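Local coordinates for tudor and KH domain-containing protein homolog (PDB 5VQH) that takes part in primary piRNA biogenesis and transposon repression in the silkworm germline, its extended Tudor domain binding symmetrically dimethylated arginines of the Piwi proteins Siwi and Ago3, at residues V82-D96 and V108-V122. Residues are numbered along the deposited sequence; the frame is centred on the assembly and turned at random.
Sequences VFRHDGRWYRARVHD and VADVFYLDYGDSEYV. With 2MR (n3, n4-dimethylarginine), chain C.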
# COMPACT_ATOMS: atom_id res chain seq x y z
N VAL A 82 -1.65 -14.03 -6.47
CA VAL A 82 -2.37 -14.44 -5.31
C VAL A 82 -1.71 -13.77 -4.12
O VAL A 82 -0.55 -13.50 -4.14
CB VAL A 82 -2.32 -15.97 -5.16
CG1 VAL A 82 -2.79 -16.40 -3.77
CG2 VAL A 82 -3.14 -16.64 -6.28
N PHE A 83 -2.51 -13.47 -3.11
CA PHE A 83 -2.04 -13.00 -1.83
C PHE A 83 -2.08 -14.21 -0.90
O PHE A 83 -3.12 -14.82 -0.73
CB PHE A 83 -2.99 -11.95 -1.34
CG PHE A 83 -2.65 -11.35 -0.01
CD1 PHE A 83 -1.39 -10.84 0.25
CD2 PHE A 83 -3.65 -11.19 0.95
CE1 PHE A 83 -1.11 -10.21 1.47
CE2 PHE A 83 -3.36 -10.57 2.16
CZ PHE A 83 -2.08 -10.07 2.42
N ARG A 84 -0.94 -14.57 -0.32
CA ARG A 84 -0.86 -15.84 0.40
C ARG A 84 -1.85 -15.94 1.57
O ARG A 84 -2.37 -17.01 1.82
CB ARG A 84 0.57 -16.12 0.87
CG ARG A 84 1.10 -15.23 1.99
CD ARG A 84 2.58 -15.55 2.20
NE ARG A 84 3.23 -14.83 3.31
CZ ARG A 84 3.35 -15.29 4.57
NH1 ARG A 84 2.82 -16.46 4.93
NH2 ARG A 84 3.98 -14.55 5.48
N HIS A 85 -2.12 -14.85 2.26
CA HIS A 85 -3.01 -14.91 3.43
C HIS A 85 -4.50 -15.10 3.17
O HIS A 85 -5.19 -15.46 4.10
CB HIS A 85 -2.82 -13.70 4.34
CG HIS A 85 -1.45 -13.60 4.91
ND1 HIS A 85 -0.77 -12.41 5.02
CD2 HIS A 85 -0.61 -14.56 5.37
CE1 HIS A 85 0.42 -12.63 5.55
NE2 HIS A 85 0.55 -13.93 5.77
N ASP A 86 -5.00 -14.87 1.95
CA ASP A 86 -6.41 -15.20 1.66
C ASP A 86 -6.65 -16.02 0.40
O ASP A 86 -7.79 -16.40 0.12
CB ASP A 86 -7.29 -13.96 1.63
CG ASP A 86 -6.93 -12.99 0.51
OD1 ASP A 86 -7.56 -11.92 0.46
OD2 ASP A 86 -6.05 -13.28 -0.33
N GLY A 87 -5.60 -16.30 -0.35
CA GLY A 87 -5.75 -17.03 -1.61
C GLY A 87 -6.56 -16.33 -2.69
O GLY A 87 -7.01 -16.97 -3.59
N ARG A 88 -6.72 -15.01 -2.62
CA ARG A 88 -7.42 -14.26 -3.69
C ARG A 88 -6.43 -13.53 -4.64
O ARG A 88 -5.24 -13.35 -4.31
CB ARG A 88 -8.40 -13.25 -3.07
CG ARG A 88 -9.45 -13.85 -2.14
CD ARG A 88 -10.42 -12.80 -1.66
NE ARG A 88 -11.38 -13.29 -0.65
CZ ARG A 88 -11.23 -13.17 0.68
NH1 ARG A 88 -10.15 -12.61 1.22
NH2 ARG A 88 -12.18 -13.62 1.49
N TRP A 89 -6.92 -13.13 -5.81
CA TRP A 89 -6.08 -12.55 -6.85
C TRP A 89 -6.10 -11.04 -6.84
O TRP A 89 -7.16 -10.40 -6.71
CB TRP A 89 -6.49 -13.08 -8.25
CG TRP A 89 -6.10 -14.53 -8.44
CD1 TRP A 89 -6.80 -15.63 -8.04
CD2 TRP A 89 -4.91 -15.03 -9.03
NE1 TRP A 89 -6.12 -16.78 -8.35
CE2 TRP A 89 -4.96 -16.44 -8.97
CE3 TRP A 89 -3.80 -14.43 -9.62
CZ2 TRP A 89 -3.95 -17.24 -9.45
CZ3 TRP A 89 -2.81 -15.22 -10.10
CH2 TRP A 89 -2.89 -16.62 -10.01
N TYR A 90 -4.91 -10.46 -7.03
CA TYR A 90 -4.70 -9.02 -6.89
C TYR A 90 -3.78 -8.50 -8.00
O TYR A 90 -3.06 -9.25 -8.68
CB TYR A 90 -4.14 -8.71 -5.50
CG TYR A 90 -5.09 -9.10 -4.39
CD1 TYR A 90 -6.11 -8.26 -4.02
CD2 TYR A 90 -4.98 -10.31 -3.71
CE1 TYR A 90 -7.01 -8.59 -3.02
CE2 TYR A 90 -5.88 -10.67 -2.71
CZ TYR A 90 -6.90 -9.79 -2.36
OH TYR A 90 -7.84 -10.05 -1.37
N ARG A 91 -3.83 -7.21 -8.21
CA ARG A 91 -2.97 -6.56 -9.13
C ARG A 91 -1.75 -6.19 -8.34
O ARG A 91 -1.86 -5.55 -7.28
CB ARG A 91 -3.62 -5.30 -9.69
CG ARG A 91 -4.95 -5.55 -10.35
CD ARG A 91 -5.57 -4.31 -11.02
NE ARG A 91 -5.87 -3.17 -10.16
CZ ARG A 91 -6.35 -2.00 -10.60
NH1 ARG A 91 -6.59 -1.81 -11.91
NH2 ARG A 91 -6.57 -1.01 -9.76
N ALA A 92 -0.58 -6.58 -8.85
CA ALA A 92 0.68 -6.29 -8.19
C ALA A 92 1.72 -5.89 -9.22
O ALA A 92 1.61 -6.24 -10.40
CB ALA A 92 1.13 -7.51 -7.46
N ARG A 93 2.75 -5.18 -8.77
CA ARG A 93 3.87 -4.79 -9.62
C ARG A 93 5.10 -5.57 -9.13
O ARG A 93 5.39 -5.58 -7.96
CB ARG A 93 4.10 -3.29 -9.51
CG ARG A 93 5.14 -2.73 -10.46
CD ARG A 93 5.47 -1.26 -10.19
NE ARG A 93 4.35 -0.35 -10.50
CZ ARG A 93 3.86 -0.06 -11.72
NH1 ARG A 93 4.34 -0.62 -12.84
NH2 ARG A 93 2.86 0.78 -11.83
N VAL A 94 5.82 -6.21 -10.05
CA VAL A 94 7.01 -6.93 -9.70
C VAL A 94 8.07 -5.92 -9.30
O VAL A 94 8.45 -5.08 -10.13
CB VAL A 94 7.48 -7.78 -10.90
CG1 VAL A 94 8.79 -8.48 -10.58
CG2 VAL A 94 6.42 -8.85 -11.25
N HIS A 95 8.52 -5.95 -8.05
CA HIS A 95 9.51 -4.98 -7.60
C HIS A 95 10.92 -5.51 -7.75
O HIS A 95 11.84 -4.77 -8.07
CB HIS A 95 9.26 -4.57 -6.15
CG HIS A 95 10.39 -3.78 -5.55
ND1 HIS A 95 11.36 -4.35 -4.75
CD2 HIS A 95 10.72 -2.47 -5.67
CE1 HIS A 95 12.23 -3.42 -4.38
NE2 HIS A 95 11.85 -2.27 -4.92
N ASP A 96 11.09 -6.81 -7.53
CA ASP A 96 12.38 -7.43 -7.74
C ASP A 96 12.22 -8.93 -7.96
O ASP A 96 11.17 -9.49 -7.67
CB ASP A 96 13.25 -7.16 -6.52
CG ASP A 96 14.69 -7.44 -6.77
OD1 ASP A 96 15.04 -7.65 -7.97
OD2 ASP A 96 15.44 -7.47 -5.77
N VAL A 108 11.75 -16.21 -7.15
CA VAL A 108 10.74 -15.65 -6.31
C VAL A 108 10.72 -14.14 -6.58
O VAL A 108 11.77 -13.49 -6.75
CB VAL A 108 10.96 -16.04 -4.83
CG1 VAL A 108 12.32 -15.62 -4.34
CG2 VAL A 108 9.91 -15.42 -3.95
N ALA A 109 9.51 -13.60 -6.71
CA ALA A 109 9.36 -12.18 -7.05
C ALA A 109 8.87 -11.41 -5.83
O ALA A 109 7.98 -11.87 -5.13
CB ALA A 109 8.39 -12.04 -8.18
N ASP A 110 9.48 -10.27 -5.57
CA ASP A 110 9.03 -9.40 -4.54
C ASP A 110 7.98 -8.59 -5.25
O ASP A 110 8.32 -7.83 -6.14
CB ASP A 110 10.20 -8.51 -4.10
CG ASP A 110 9.79 -7.42 -3.14
OD1 ASP A 110 8.62 -7.42 -2.71
OD2 ASP A 110 10.65 -6.55 -2.84
N VAL A 111 6.71 -8.76 -4.87
CA VAL A 111 5.58 -8.02 -5.48
C VAL A 111 4.88 -7.03 -4.55
O VAL A 111 4.73 -7.25 -3.36
CB VAL A 111 4.52 -8.96 -6.07
CG1 VAL A 111 5.18 -9.93 -7.04
CG2 VAL A 111 3.77 -9.73 -5.02
N PHE A 112 4.50 -5.90 -5.13
CA PHE A 112 3.81 -4.82 -4.43
C PHE A 112 2.35 -4.83 -4.87
O PHE A 112 2.06 -4.58 -6.06
CB PHE A 112 4.47 -3.54 -4.82
CG PHE A 112 3.76 -2.32 -4.35
CD1 PHE A 112 3.85 -1.91 -3.04
CD2 PHE A 112 3.07 -1.52 -5.24
CE1 PHE A 112 3.23 -0.74 -2.63
CE2 PHE A 112 2.46 -0.35 -4.82
CZ PHE A 112 2.54 0.04 -3.52
N TYR A 113 1.45 -5.16 -3.93
CA TYR A 113 0.01 -5.19 -4.17
C TYR A 113 -0.52 -3.77 -4.30
O TYR A 113 -0.63 -3.01 -3.32
CB TYR A 113 -0.67 -5.96 -3.06
CG TYR A 113 -0.29 -7.43 -3.07
CD1 TYR A 113 -0.91 -8.31 -3.94
CD2 TYR A 113 0.70 -7.91 -2.27
CE1 TYR A 113 -0.57 -9.64 -3.98
CE2 TYR A 113 1.07 -9.23 -2.30
CZ TYR A 113 0.44 -10.09 -3.15
OH TYR A 113 0.82 -11.41 -3.17
N LEU A 114 -0.83 -3.41 -5.54
CA LEU A 114 -1.01 -2.02 -5.98
C LEU A 114 -2.22 -1.28 -5.38
O LEU A 114 -2.23 -0.07 -5.32
CB LEU A 114 -1.13 -1.99 -7.50
CG LEU A 114 0.15 -2.13 -8.29
CD1 LEU A 114 -0.13 -2.53 -9.72
CD2 LEU A 114 0.90 -0.84 -8.26
N ASP A 115 -3.27 -2.02 -5.04
CA ASP A 115 -4.48 -1.48 -4.41
C ASP A 115 -4.48 -1.46 -2.86
O ASP A 115 -5.45 -1.05 -2.24
CB ASP A 115 -5.67 -2.30 -4.94
CG ASP A 115 -5.82 -2.15 -6.46
OD1 ASP A 115 -5.89 -1.00 -6.88
OD2 ASP A 115 -5.88 -3.14 -7.21
N TYR A 116 -3.37 -1.86 -2.25
CA TYR A 116 -3.31 -2.11 -0.83
C TYR A 116 -2.02 -1.61 -0.22
O TYR A 116 -2.07 -0.95 0.80
CB TYR A 116 -3.46 -3.61 -0.58
CG TYR A 116 -4.85 -4.10 -0.86
CD1 TYR A 116 -5.88 -3.91 0.05
CD2 TYR A 116 -5.16 -4.68 -2.07
CE1 TYR A 116 -7.17 -4.36 -0.23
CE2 TYR A 116 -6.43 -5.13 -2.35
CZ TYR A 116 -7.44 -4.95 -1.44
OH TYR A 116 -8.72 -5.39 -1.77
N GLY A 117 -0.88 -1.93 -0.85
CA GLY A 117 0.41 -1.33 -0.51
C GLY A 117 1.35 -2.27 0.20
O GLY A 117 2.52 -1.94 0.45
N ASP A 118 0.87 -3.46 0.54
CA ASP A 118 1.78 -4.43 1.08
C ASP A 118 2.57 -5.16 0.01
O ASP A 118 2.24 -5.13 -1.18
CB ASP A 118 1.07 -5.41 2.00
CG ASP A 118 -0.20 -6.02 1.42
OD1 ASP A 118 -0.57 -7.08 1.92
OD2 ASP A 118 -0.84 -5.46 0.52
N SER A 119 3.64 -5.80 0.46
CA SER A 119 4.61 -6.47 -0.40
C SER A 119 4.85 -7.88 0.15
O SER A 119 5.08 -8.03 1.34
CB SER A 119 5.91 -5.68 -0.40
OG SER A 119 5.93 -4.77 -1.46
N GLU A 120 4.80 -8.88 -0.72
CA GLU A 120 5.10 -10.26 -0.40
C GLU A 120 6.00 -10.87 -1.49
O GLU A 120 6.06 -10.38 -2.60
CB GLU A 120 3.83 -11.11 -0.32
CG GLU A 120 2.81 -10.74 0.75
CD GLU A 120 3.30 -11.02 2.18
OE1 GLU A 120 3.96 -12.08 2.41
OE2 GLU A 120 2.99 -10.16 3.06
N TYR A 121 6.66 -11.96 -1.14
CA TYR A 121 7.54 -12.69 -2.03
C TYR A 121 6.69 -13.83 -2.55
O TYR A 121 6.19 -14.61 -1.76
CB TYR A 121 8.73 -13.26 -1.26
CG TYR A 121 9.79 -12.26 -0.88
CD1 TYR A 121 10.56 -11.65 -1.85
CD2 TYR A 121 10.03 -11.95 0.46
CE1 TYR A 121 11.53 -10.74 -1.52
CE2 TYR A 121 11.00 -11.04 0.82
CZ TYR A 121 11.74 -10.44 -0.18
OH TYR A 121 12.73 -9.53 0.14
N VAL A 122 6.50 -13.88 -3.86
CA VAL A 122 5.67 -14.88 -4.50
C VAL A 122 6.54 -15.58 -5.51
O VAL A 122 7.37 -14.96 -6.18
CB VAL A 122 4.46 -14.21 -5.19
CG1 VAL A 122 3.81 -15.14 -6.21
CG2 VAL A 122 3.43 -13.80 -4.15
N 2MR C . -9.37 -9.44 3.70
CA 2MR C . -8.26 -10.29 3.21
CB 2MR C . -7.21 -9.41 2.55
CG 2MR C . -7.80 -8.41 1.56
CD 2MR C . -6.68 -8.05 0.60
NE 2MR C . -5.64 -7.36 1.31
CZ 2MR C . -4.46 -7.16 0.76
NH1 2MR C . -4.27 -7.61 -0.39
CQ1 2MR C . -3.05 -7.47 -1.16
NH2 2MR C . -3.50 -6.50 1.41
CQ2 2MR C . -3.65 -5.98 2.76
C 2MR C . -7.57 -11.14 4.27
O 2MR C . -6.47 -11.69 4.06
OXT 2MR C . -8.08 -11.33 5.38
O HOH W 1 1.61 -13.43 -1.05
O HOH W 2 -3.47 -5.12 -5.25
O HOH W 3 -5.91 -5.58 -6.57
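Phe83, Tyr90, Tyr113 and Tyr116 meet across the two segments to form the aromatic cage of the Tudor barrel, closed around symmetric dimethylarginine. The guanidinium carbon CZ lies over one face of the Tyr116 ring, 3.5 Å above it, and the Phe83 and Tyr90 rings each offer a face to NH1. Methyl CQ1 rests 3.4 Å from Tyr113 CG, while Asp118 OD2 accepts from ligand NH2. Phe83 turns an edge to the Tyr113 face, the planes at 74°; chi1 of 180° swings its ring away from the backbone N, with CD1 against the Tyr113 face and one ring face left for the ligand. Tyr113 is fixed in turn by its OH, which donates to Val82 O at 2.7 Å. Tyr90 OH donates to Asp86 OD1, which Arg88 NH1 also grips.

Behind the cage, strands 89-96 and 108-113 pair antiparallel, and a classic bulge sets His95 and Asp96 opposite Asp110. Where the pairing ends, Arg91 takes Asp115 side-on, its guanidinium nearly coplanar with the carboxylate: NE reaches OD2 and NH2 reaches OD1, both at 3.0 Å. Arg91 also donates to the carbonyls of Leu134 and Leu137, and Asp115 OD1 also accepts from Gln140 N. An alanine here would remove these bonds and is likely to leave the buried Asp115 carboxylate without its charged mate and both carbonyls without these donors. Water 3 donates to Asp115 OD2 and accepts from Arg91 N at 3.1 Å.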